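Local coordinates for hypothetical protein Atu1540 (PDB 2HWJ) that is of unknown function but belongs to a family of putative ParB-like nucleases, which suggests, without proving, a role on nucleic acid, at residues 92-95 with 96-100; 101-105 with 106-110; 32-35 with 36-39; 71-74 with 75-79. All blocks are in the same frame, centred on the assembly; numbering follows the deposited sequence.

Contact 1: residues 92-95 with 96-100; sequences SHLG and KDEFW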
loop_
_atom_site.group_PDB
_atom_site.type_symbol
_atom_site.label_atom_id
_atom_site.label_comp_id
_atom_site.label_asym_id
_atom_site.label_seq_id
_atom_site.Cartn_x
_atom_site.Cartn_y
_atom_site.Cartn_z
ATOM N N SER A 92 12.602 5.586 19.660
ATOM C CA SER A 92 13.024 5.937 20.976
ATOM C C SER A 92 13.882 7.164 20.947
ATOM O O SER A 92 14.220 7.625 21.945
ATOM C CB SER A 92 13.776 4.775 21.600
ATOM O OG SER A 92 14.783 4.409 20.671
ATOM N N HIS A 93 14.241 7.766 19.856
ATOM C CA HIS A 93 14.851 9.127 20.017
ATOM C C HIS A 93 13.769 10.202 20.275
ATOM O O HIS A 93 14.082 11.309 20.620
ATOM C CB HIS A 93 15.744 9.539 18.842
ATOM C CG HIS A 93 15.053 9.459 17.539
ATOM N ND1 HIS A 93 14.507 8.285 17.069
ATOM C CD2 HIS A 93 14.732 10.415 16.626
ATOM C CE1 HIS A 93 13.895 8.518 15.912
ATOM N NE2 HIS A 93 14.029 9.803 15.610
ATOM N N LEU A 94 12.503 9.908 20.078
ATOM C CA LEU A 94 11.504 10.969 20.267
ATOM C C LEU A 94 11.044 11.196 21.730
ATOM O O LEU A 94 10.926 10.233 22.519
ATOM C CB LEU A 94 10.263 10.684 19.387
ATOM C CG LEU A 94 10.611 10.408 17.924
ATOM C CD1 LEU A 94 9.430 10.125 17.046
ATOM C CD2 LEU A 94 11.444 11.538 17.297
ATOM N N GLY A 95 10.707 12.435 22.079
ATOM C CA GLY A 95 9.889 12.685 23.258
ATOM C C GLY A 95 8.460 12.141 23.056
ATOM O O GLY A 95 8.070 11.623 21.976
ATOM N N LYS A 96 7.641 12.288 24.083
ATOM C CA LYS A 96 6.414 11.504 24.171
ATOM C C LYS A 96 5.317 12.096 23.295
ATOM O O LYS A 96 4.519 11.412 22.662
ATOM C CB LYS A 96 5.986 11.441 25.640
ATOM C CG LYS A 96 7.005 10.611 26.514
ATOM C CD LYS A 96 8.262 11.413 27.116
ATOM C CE LYS A 96 8.736 10.603 28.362
ATOM N NZ LYS A 96 7.899 10.768 29.675
ATOM N N ASP A 97 5.328 13.406 23.287
ATOM C CA ASP A 97 4.462 14.196 22.519
ATOM C C ASP A 97 4.671 13.796 21.069
ATOM O O ASP A 97 3.747 13.378 20.352
ATOM C CB ASP A 97 5.019 15.611 22.709
ATOM C CG ASP A 97 3.984 16.578 23.129
ATOM O OD1 ASP A 97 2.800 16.189 22.987
ATOM O OD2 ASP A 97 4.363 17.706 23.590
ATOM N N GLU A 98 5.929 13.924 20.643
ATOM C CA GLU A 98 6.227 13.758 19.261
ATOM C C GLU A 98 5.955 12.291 18.885
ATOM O O GLU A 98 5.340 11.995 17.873
ATOM C CB GLU A 98 7.636 14.213 18.982
ATOM C CG GLU A 98 7.933 14.119 17.538
ATOM C CD GLU A 98 9.158 14.861 17.131
ATOM O OE1 GLU A 98 10.081 15.030 17.964
ATOM O OE2 GLU A 98 9.226 15.244 15.942
ATOM N N PHE A 99 6.343 11.385 19.760
ATOM C CA PHE A 99 6.102 10.046 19.530
ATOM C C PHE A 99 4.654 9.775 19.184
ATOM O O PHE A 99 4.371 9.141 18.185
ATOM C CB PHE A 99 6.418 9.328 20.805
ATOM C CG PHE A 99 6.071 7.884 20.766
ATOM C CD1 PHE A 99 6.817 7.019 20.029
ATOM C CD2 PHE A 99 4.971 7.407 21.457
ATOM C CE1 PHE A 99 6.514 5.656 20.010
ATOM C CE2 PHE A 99 4.631 5.981 21.445
ATOM C CZ PHE A 99 5.395 5.126 20.713
ATOM N N TRP A 100 3.713 10.200 20.004
ATOM C CA TRP A 100 2.340 9.796 19.717
ATOM C C TRP A 100 1.862 10.328 18.410
ATOM O O TRP A 100 1.201 9.617 17.666
ATOM C CB TRP A 100 1.407 10.338 20.753
ATOM C CG TRP A 100 1.441 9.563 21.955
ATOM C CD1 TRP A 100 1.917 9.974 23.168
ATOM C CD2 TRP A 100 1.089 8.159 22.092
ATOM N NE1 TRP A 100 1.870 8.915 24.043
ATOM C CE2 TRP A 100 1.368 7.797 23.420
ATOM C CE3 TRP A 100 0.644 7.171 21.193
ATOM C CZ2 TRP A 100 1.096 6.532 23.936
ATOM C CZ3 TRP A 100 0.382 5.886 21.686
ATOM C CH2 TRP A 100 0.588 5.588 23.080
#
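Gly95 and Phe99 join the incoming loop to the first turn of helix 96-105. The carbonyl oxygen Gly95 O receives Phe99 N at 2.8 Å, with an N-H...O angle of 158°. Gly95 sits at the N-cap and brings no side-chain acceptor to the first turn, so the start of the helix relies on main-chain and neighbouring groups.

Leu94, just before the cap, provides the apolar half of the contact. Its CB lies 4.3 Å from CB of Phe99, while the phenyl ring runs on away from the loop to meet the ring of Tyr64. Farther out, Leu94 and Glu98 cross at about a right angle, the methyl CD2 of Leu94 resting 3.8 Å from OE1 of Glu98. Glu98 reaches this place with CG anti to its backbone N (chi1 -177°) and an extended chain beyond, so that its methylenes lead the carboxylate out past the leucine. The charge itself is met by Arg168 of a second subunit, in a salt bridge to OE1. That an acidic residue stands in the first turn is also consistent with a favourable interaction with the helix N-terminus. The same neighbouring subunit packs on Leu94 through His196, which helps to bury this loop residue.

An apolar residue just before the N-cap (N') packed against N4, the fourth residue after the cap, is the hydrophobic staple, a recognised helix-start motif; here Leu94 and Phe99 form it around Gly95.

Contact 2: residues 101-105 with 106-110; sequences SVMDH and RNLIY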
loop_
_atom_site.group_PDB
_atom_site.type_symbol
_atom_site.label_atom_id
_atom_site.label_comp_id
_atom_site.label_asym_id
_atom_site.label_seq_id
_atom_site.Cartn_x
_atom_site.Cartn_y
_atom_site.Cartn_z
ATOM N N SER A 101 2.183 11.592 18.140
ATOM C CA SER A 101 1.983 12.198 16.843
ATOM C C SER A 101 2.524 11.357 15.693
ATOM O O SER A 101 1.806 11.080 14.726
ATOM C CB SER A 101 2.635 13.576 16.819
ATOM O OG SER A 101 2.735 14.058 15.516
ATOM N N VAL A 102 3.778 10.933 15.789
ATOM C CA VAL A 102 4.341 10.190 14.694
ATOM C C VAL A 102 3.584 8.858 14.546
ATOM O O VAL A 102 3.240 8.466 13.382
ATOM C CB VAL A 102 5.823 10.028 14.859
ATOM C CG1 VAL A 102 6.343 8.901 14.097
ATOM C CG2 VAL A 102 6.477 11.270 14.371
HETATM N N MSE A 103 3.315 8.193 15.685
HETATM C CA MSE A 103 2.521 6.959 15.670
HETATM C C MSE A 103 1.122 7.183 15.017
HETATM O O MSE A 103 0.646 6.424 14.109
HETATM C CB MSE A 103 2.290 6.456 17.084
HETATM C CG MSE A 103 3.545 6.111 17.827
HETATM SE SE MSE A 103 4.269 4.404 17.172
HETATM C CE MSE A 103 3.115 3.304 18.341
ATOM N N ASP A 104 0.470 8.236 15.489
ATOM C CA ASP A 104 -0.834 8.563 14.985
ATOM C C ASP A 104 -0.731 8.764 13.501
ATOM O O ASP A 104 -1.562 8.309 12.759
ATOM C CB ASP A 104 -1.305 9.845 15.637
ATOM C CG ASP A 104 -2.610 10.363 15.052
ATOM O OD1 ASP A 104 -3.564 9.554 14.721
ATOM O OD2 ASP A 104 -2.623 11.611 14.938
ATOM N N HIS A 105 0.330 9.423 13.081
ATOM C CA HIS A 105 0.516 9.836 11.715
ATOM C C HIS A 105 0.796 8.641 10.857
ATOM O O HIS A 105 0.558 8.655 9.667
ATOM C CB HIS A 105 1.745 10.710 11.663
ATOM C CG HIS A 105 1.688 11.760 10.635
ATOM N ND1 HIS A 105 1.681 13.105 10.953
ATOM C CD2 HIS A 105 1.684 11.681 9.277
ATOM C CE1 HIS A 105 1.635 13.812 9.831
ATOM N NE2 HIS A 105 1.639 12.973 8.795
ATOM N N ARG A 106 1.403 7.646 11.452
ATOM C CA ARG A 106 1.740 6.489 10.713
ATOM C C ARG A 106 0.721 5.399 10.940
ATOM O O ARG A 106 0.955 4.265 10.527
ATOM C CB ARG A 106 3.156 6.052 11.037
ATOM C CG ARG A 106 4.120 6.711 10.045
ATOM C CD ARG A 106 5.420 6.978 10.702
ATOM N NE ARG A 106 6.083 5.708 11.014
ATOM C CZ ARG A 106 7.138 5.281 10.328
ATOM N NH1 ARG A 106 7.609 6.024 9.340
ATOM N NH2 ARG A 106 7.701 4.128 10.621
ATOM N N ASN A 107 -0.427 5.756 11.557
ATOM C CA ASN A 107 -1.545 4.840 11.718
ATOM C C ASN A 107 -1.246 3.600 12.542
ATOM O O ASN A 107 -1.694 2.511 12.190
ATOM C CB ASN A 107 -2.047 4.433 10.355
ATOM C CG ASN A 107 -2.785 5.586 9.632
ATOM O OD1 ASN A 107 -3.308 6.540 10.256
ATOM N ND2 ASN A 107 -2.834 5.494 8.320
ATOM N N LEU A 108 -0.531 3.781 13.648
ATOM C CA LEU A 108 -0.126 2.706 14.500
ATOM C C LEU A 108 -0.881 2.805 15.789
ATOM O O LEU A 108 -0.689 1.959 16.720
ATOM C CB LEU A 108 1.393 2.718 14.712
ATOM C CG LEU A 108 2.167 2.432 13.357
ATOM C CD1 LEU A 108 3.668 2.647 13.369
ATOM C CD2 LEU A 108 1.859 1.085 12.758
ATOM N N ILE A 109 -1.788 3.792 15.906
ATOM C CA ILE A 109 -2.608 3.800 17.136
ATOM C C ILE A 109 -4.046 3.855 16.816
ATOM O O ILE A 109 -4.366 4.088 15.731
ATOM C CB ILE A 109 -2.260 4.907 18.056
ATOM C CG1 ILE A 109 -2.508 6.242 17.367
ATOM C CG2 ILE A 109 -0.821 4.685 18.560
ATOM C CD1 ILE A 109 -2.497 7.407 18.262
ATOM N N TYR A 110 -4.925 3.569 17.752
ATOM C CA TYR A 110 -6.321 3.555 17.430
ATOM C C TYR A 110 -7.035 4.008 18.660
ATOM O O TYR A 110 -7.565 3.206 19.398
ATOM C CB TYR A 110 -6.783 2.165 16.998
ATOM C CG TYR A 110 -8.177 2.171 16.456
ATOM C CD1 TYR A 110 -9.249 1.569 17.168
ATOM C CD2 TYR A 110 -8.478 2.871 15.261
ATOM C CE1 TYR A 110 -10.583 1.594 16.698
ATOM C CE2 TYR A 110 -9.795 2.884 14.716
ATOM C CZ TYR A 110 -10.851 2.252 15.466
ATOM O OH TYR A 110 -12.149 2.272 14.937
#
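The imidazole of His105 and the guanidinium of Arg106 are the flat groups that meet across the turn, and each is met obliquely: His105 by the backbone N of Arg106, and Arg106 by the methyl CG1 of Val102. Arg106 also packs on Phe91 and on His196 of the second subunit. The side chains of Val102 and Arg106 run side by side in the same direction, CG1 of Val102 being 4.0 Å from CD of Arg106, so the arginine's methylenes do the packing. His105 NE2 hydrogen-bonds Phe156 O of the second subunit.

Beneath them the helix stops. Arg106 N still bonds Val102 O at 2.8 Å, a last helical bond, but then Asn107 adopts a positive phi of 62°. Its N reaches Asp104 O at 3.0 Å, and Leu108 N returns to Met103 O at 2.9 Å (166°). These two bonds define a Schellman motif with Asn107 at C-prime, a position that asparagine tolerates well.

Apolar groups follow the chain back over the turn. Met103, present as selenomethionine, crosses Leu108 at about a right angle, its CE 4.1 Å from CB of Leu108, and its CB lies 3.9 Å from CG2 of Ile109. The chi1 of Ile109, 62°, sets CG1 between the backbone N and the carbonyl carbon and lays this branch against Asp104, with CD1 3.8 Å from CB of the aspartate. The carboxylate of Asp104 forms a salt bridge with Arg118 of the second subunit.

The chemistry thus divides the work: main-chain bonds and apolar packing terminate the helix, leaving the polar ends of Asp104 and His105 to bond across the subunit interface.

Contact 3: residues 32-35 with 36-39; sequences KRKE and WRET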
loop_
_atom_site.group_PDB
_atom_site.type_symbol
_atom_site.label_atom_id
_atom_site.label_comp_id
_atom_site.label_asym_id
_atom_site.label_seq_id
_atom_site.Cartn_x
_atom_site.Cartn_y
_atom_site.Cartn_z
ATOM N N LYS A 32 -9.890 -16.985 21.896
ATOM C CA LYS A 32 -8.439 -17.215 21.996
ATOM C C LYS A 32 -8.082 -17.936 23.298
ATOM O O LYS A 32 -7.430 -18.969 23.232
ATOM C CB LYS A 32 -7.627 -15.963 21.764
ATOM C CG LYS A 32 -7.355 -15.648 20.280
ATOM C CD LYS A 32 -7.309 -14.138 20.155
ATOM C CE LYS A 32 -6.853 -13.600 18.820
ATOM N NZ LYS A 32 -7.043 -14.507 17.660
ATOM N N ARG A 33 -8.552 -17.475 24.459
ATOM C CA ARG A 33 -8.186 -18.152 25.671
ATOM C C ARG A 33 -8.610 -19.645 25.680
ATOM O O ARG A 33 -7.950 -20.472 26.320
ATOM C CB ARG A 33 -8.876 -17.523 26.838
ATOM C CG ARG A 33 -8.726 -16.068 27.068
ATOM C CD ARG A 33 -8.477 -16.019 28.536
ATOM N NE ARG A 33 -9.492 -15.490 29.411
ATOM C CZ ARG A 33 -9.599 -15.899 30.682
ATOM N NH1 ARG A 33 -8.800 -16.837 31.154
ATOM N NH2 ARG A 33 -10.495 -15.387 31.492
ATOM N N LYS A 34 -9.741 -20.009 25.055
ATOM C CA LYS A 34 -10.101 -21.437 25.014
ATOM C C LYS A 34 -9.073 -22.163 24.208
ATOM O O LYS A 34 -8.539 -23.147 24.690
ATOM C CB LYS A 34 -11.494 -21.753 24.416
ATOM C CG LYS A 34 -12.708 -21.858 25.399
ATOM C CD LYS A 34 -12.913 -23.196 26.175
ATOM C CE LYS A 34 -13.569 -24.328 25.347
ATOM N NZ LYS A 34 -14.454 -23.872 24.227
ATOM N N GLU A 35 -8.807 -21.677 22.992
ATOM C CA GLU A 35 -7.942 -22.399 22.043
ATOM C C GLU A 35 -6.670 -22.754 22.807
ATOM O O GLU A 35 -6.285 -23.930 22.887
ATOM C CB GLU A 35 -7.631 -21.590 20.745
ATOM C CG GLU A 35 -8.457 -21.940 19.421
ATOM C CD GLU A 35 -8.008 -21.086 18.118
ATOM O OE1 GLU A 35 -7.431 -21.687 17.172
ATOM O OE2 GLU A 35 -8.197 -19.816 18.025
ATOM N N TRP A 36 -6.079 -21.718 23.410
ATOM C CA TRP A 36 -4.851 -21.826 24.146
ATOM C C TRP A 36 -4.983 -22.730 25.354
ATOM O O TRP A 36 -4.108 -23.536 25.595
ATOM C CB TRP A 36 -4.383 -20.448 24.587
ATOM C CG TRP A 36 -3.307 -20.515 25.637
ATOM C CD1 TRP A 36 -3.494 -20.576 26.984
ATOM C CD2 TRP A 36 -1.887 -20.544 25.426
ATOM N NE1 TRP A 36 -2.291 -20.648 27.629
ATOM C CE2 TRP A 36 -1.281 -20.623 26.700
ATOM C CE3 TRP A 36 -1.069 -20.536 24.284
ATOM C CZ2 TRP A 36 0.125 -20.694 26.880
ATOM C CZ3 TRP A 36 0.353 -20.603 24.446
ATOM C CH2 TRP A 36 0.929 -20.671 25.746
ATOM N N ARG A 37 -6.055 -22.583 26.127
ATOM C CA ARG A 37 -6.218 -23.349 27.359
ATOM C C ARG A 37 -6.174 -24.814 26.919
ATOM O O ARG A 37 -5.737 -25.702 27.656
ATOM C CB ARG A 37 -7.525 -22.949 28.120
ATOM C CG ARG A 37 -7.486 -23.121 29.683
ATOM C CD ARG A 37 -8.326 -22.044 30.543
ATOM N NE ARG A 37 -9.778 -22.103 30.275
ATOM C CZ ARG A 37 -10.549 -21.119 29.784
ATOM N NH1 ARG A 37 -10.087 -19.904 29.549
ATOM N NH2 ARG A 37 -11.823 -21.359 29.539
ATOM N N GLU A 38 -6.536 -25.024 25.658
ATOM C CA GLU A 38 -6.657 -26.350 25.090
ATOM C C GLU A 38 -5.621 -26.689 24.019
ATOM O O GLU A 38 -5.942 -27.388 23.070
ATOM C CB GLU A 38 -8.076 -26.546 24.568
ATOM C CG GLU A 38 -9.036 -27.008 25.680
ATOM C CD GLU A 38 -10.499 -26.563 25.495
ATOM O OE1 GLU A 38 -10.952 -26.382 24.333
ATOM O OE2 GLU A 38 -11.201 -26.410 26.536
ATOM N N THR A 39 -4.393 -26.186 24.169
ATOM C CA THR A 39 -3.197 -26.754 23.493
ATOM C C THR A 39 -2.106 -27.187 24.527
ATOM O O THR A 39 -1.869 -26.487 25.518
ATOM C CB THR A 39 -2.648 -25.877 22.254
ATOM O OG1 THR A 39 -2.804 -24.467 22.492
ATOM C CG2 THR A 39 -3.405 -26.230 20.941
#
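Arg33 and Arg37 stand one turn apart near the end of helix 26-37, on the side that faces helix 69-77, and there the contact is held by ion pairs to a shared outside partner. Their side chains cross obliquely, with guanidinium planes 73° apart and the two NH1 atoms 3.7 Å from each other. This closeness has a reason: both NH1 groups make salt bridges to OE1 of Glu78, and the shared carboxylate brings the two cations together. In Arg37 a chi1 of -151° swings CG to the far side from the backbone N, and bends farther along return the tip toward Arg33, until NH1 is 3.8 Å from CB of that residue. Arg33 NE has a further acidic partner in Glu30. Next to them the backbone stays regular: Trp36 N bonds Lys32 O at 3.1 Å in an almost straight line, and Arg37 N bonds Arg33 O at 2.8 Å. Trp36 directs its indole away from Lys32, to pack on Glu78 and Val80.

The exposed side is looser. Lys34 and Glu38 lie alongside each other, pointing the same way, with CE of Lys34 3.4 Å from OE2 of Glu38. Yet NZ of Lys34 remains 4.3 Å from OE1 of Glu38, beyond a salt bridge, so the attraction is probably weak and screened by water. Long charged chains suit such a surface, since they can stay solvated while the lysine methylenes lie against the glutamate carboxylate. At the very end, Thr39 N bonds Trp36 O.

The whole is the C-terminal turn of a surface helix whose i, i+4 arginines share the carboxylate of Glu78, just past the end of helix 69-77.

Contact 4: residues 71-74 with 75-79; sequences LVLA and LSKEG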
loop_
_atom_site.group_PDB
_atom_site.type_symbol
_atom_site.label_atom_id
_atom_site.label_comp_id
_atom_site.label_asym_id
_atom_site.label_seq_id
_atom_site.Cartn_x
_atom_site.Cartn_y
_atom_site.Cartn_z
ATOM N N LEU A 71 -4.884 -11.295 21.271
ATOM C CA LEU A 71 -4.088 -12.450 21.594
ATOM C C LEU A 71 -3.315 -12.116 22.802
ATOM O O LEU A 71 -3.260 -12.930 23.740
ATOM C CB LEU A 71 -3.146 -12.758 20.459
ATOM C CG LEU A 71 -2.235 -13.878 20.927
ATOM C CD1 LEU A 71 -3.060 -15.123 21.196
ATOM C CD2 LEU A 71 -1.075 -14.163 19.991
ATOM N N VAL A 72 -2.749 -10.921 22.844
ATOM C CA VAL A 72 -1.984 -10.606 24.049
ATOM C C VAL A 72 -2.824 -10.522 25.347
ATOM O O VAL A 72 -2.397 -11.053 26.412
ATOM C CB VAL A 72 -1.025 -9.400 23.876
ATOM C CG1 VAL A 72 -0.347 -9.083 25.157
ATOM C CG2 VAL A 72 0.057 -9.701 22.809
ATOM N N LEU A 73 -4.023 -9.939 25.292
ATOM C CA LEU A 73 -4.864 -9.999 26.485
ATOM C C LEU A 73 -5.225 -11.463 26.804
ATOM O O LEU A 73 -5.248 -11.872 27.977
ATOM C CB LEU A 73 -6.075 -9.137 26.304
ATOM C CG LEU A 73 -7.116 -8.920 27.407
ATOM C CD1 LEU A 73 -6.483 -8.359 28.686
ATOM C CD2 LEU A 73 -8.247 -8.024 26.904
ATOM N N ALA A 74 -5.480 -12.257 25.762
ATOM C CA ALA A 74 -5.861 -13.643 26.013
ATOM C C ALA A 74 -4.740 -14.278 26.848
ATOM O O ALA A 74 -5.003 -14.952 27.882
ATOM C CB ALA A 74 -6.057 -14.418 24.729
ATOM N N LEU A 75 -3.491 -14.048 26.419
ATOM C CA LEU A 75 -2.363 -14.773 27.018
ATOM C C LEU A 75 -2.177 -14.221 28.431
ATOM O O LEU A 75 -1.937 -14.952 29.396
ATOM C CB LEU A 75 -1.095 -14.588 26.195
ATOM C CG LEU A 75 -0.510 -15.512 25.123
ATOM C CD1 LEU A 75 -1.388 -16.522 24.600
ATOM C CD2 LEU A 75 0.038 -14.707 23.969
ATOM N N SER A 76 -2.372 -12.929 28.561
ATOM C CA SER A 76 -2.223 -12.327 29.852
ATOM C C SER A 76 -3.238 -12.882 30.856
ATOM O O SER A 76 -2.859 -13.343 31.953
ATOM C CB SER A 76 -2.413 -10.861 29.729
ATOM O OG SER A 76 -2.420 -10.445 31.048
ATOM N N LYS A 77 -4.517 -12.882 30.462
ATOM C CA LYS A 77 -5.520 -13.555 31.253
ATOM C C LYS A 77 -5.212 -15.053 31.505
ATOM O O LYS A 77 -5.640 -15.598 32.524
ATOM C CB LYS A 77 -6.912 -13.362 30.677
ATOM C CG LYS A 77 -7.393 -11.940 30.730
ATOM C CD LYS A 77 -8.931 -11.901 30.403
ATOM C CE LYS A 77 -9.603 -10.504 30.497
ATOM N NZ LYS A 77 -11.107 -10.642 30.462
ATOM N N GLU A 78 -4.450 -15.726 30.640
ATOM C CA GLU A 78 -4.142 -17.146 30.938
ATOM C C GLU A 78 -2.984 -17.325 31.887
ATOM O O GLU A 78 -2.562 -18.443 32.131
ATOM C CB GLU A 78 -3.858 -17.953 29.665
ATOM C CG GLU A 78 -5.084 -18.508 28.986
ATOM C CD GLU A 78 -6.065 -19.239 29.955
ATOM O OE1 GLU A 78 -7.239 -18.766 30.067
ATOM O OE2 GLU A 78 -5.676 -20.277 30.586
ATOM N N GLY A 79 -2.451 -16.218 32.399
ATOM C CA GLY A 79 -1.289 -16.272 33.293
ATOM C C GLY A 79 0.066 -16.359 32.565
ATOM O O GLY A 79 1.077 -16.645 33.183
#
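Leu73 O accepts Lys77 N at 2.8 Å with an N-H...O angle of 170°, the shortest of the helical bonds that carry helix 69-77 through its last turns. Leu75 N to Leu71 O and Ser76 N to Val72 O follow the same pattern, and Glu78 N to Ala74 O closes it at 2.9 Å with a more bent 131°.

On the buried side, Leu71 and Leu75 meet through their branches: CG of Leu71 is 3.9 Å from CD2 of Leu75, and the two CD1 methyls are 4.0 Å apart. The small side chain of Ala74 probably allows helix 26-37 to approach, and Lys32 packs on it.

A chi1 of -176° carries Leu73 CG opposite the backbone N and brings CD1 to 4.2 Å from CE of Lys77. The lysine, extended beyond CG, crosses the leucine at a slant and touches it with CE, while its ammonium end makes a cation-pi interaction with Phe26.

Gly79 ends the helix in a Schellman motif, its N bonding Ser76 O; the positive phi is one that glycine, having no CB, takes readily. The leucines thus pack into the protein on more than one side, and charge is kept to the final turn, where Lys77 meets Phe26 and Glu78 forms salt bridges with Arg33 and Arg37, all on helix 26-37.

Along the chain the order is contact 3, contact 4, contact 1, contact 2, all within the ParB-like part of the chain. They form two pairs. Contacts 1 and 2, with centres 11 Å apart, are the start and the end of helix 96-105, and they touch where Trp100 packs on Ile109. Contacts 3 and 4, with centres 10 Å apart, lie on helices 26-37 and 69-77, joined by the salt bridges of Glu78. Contacts 1 and 3 are about 37 Å apart between centres, on opposite sides of the chain's centre. Contacts 3 and 4 mainly join two helices, with a small touch on a third subunit through Lys32 and Leu71, while contacts 1 and 2 lie at the interface with the second.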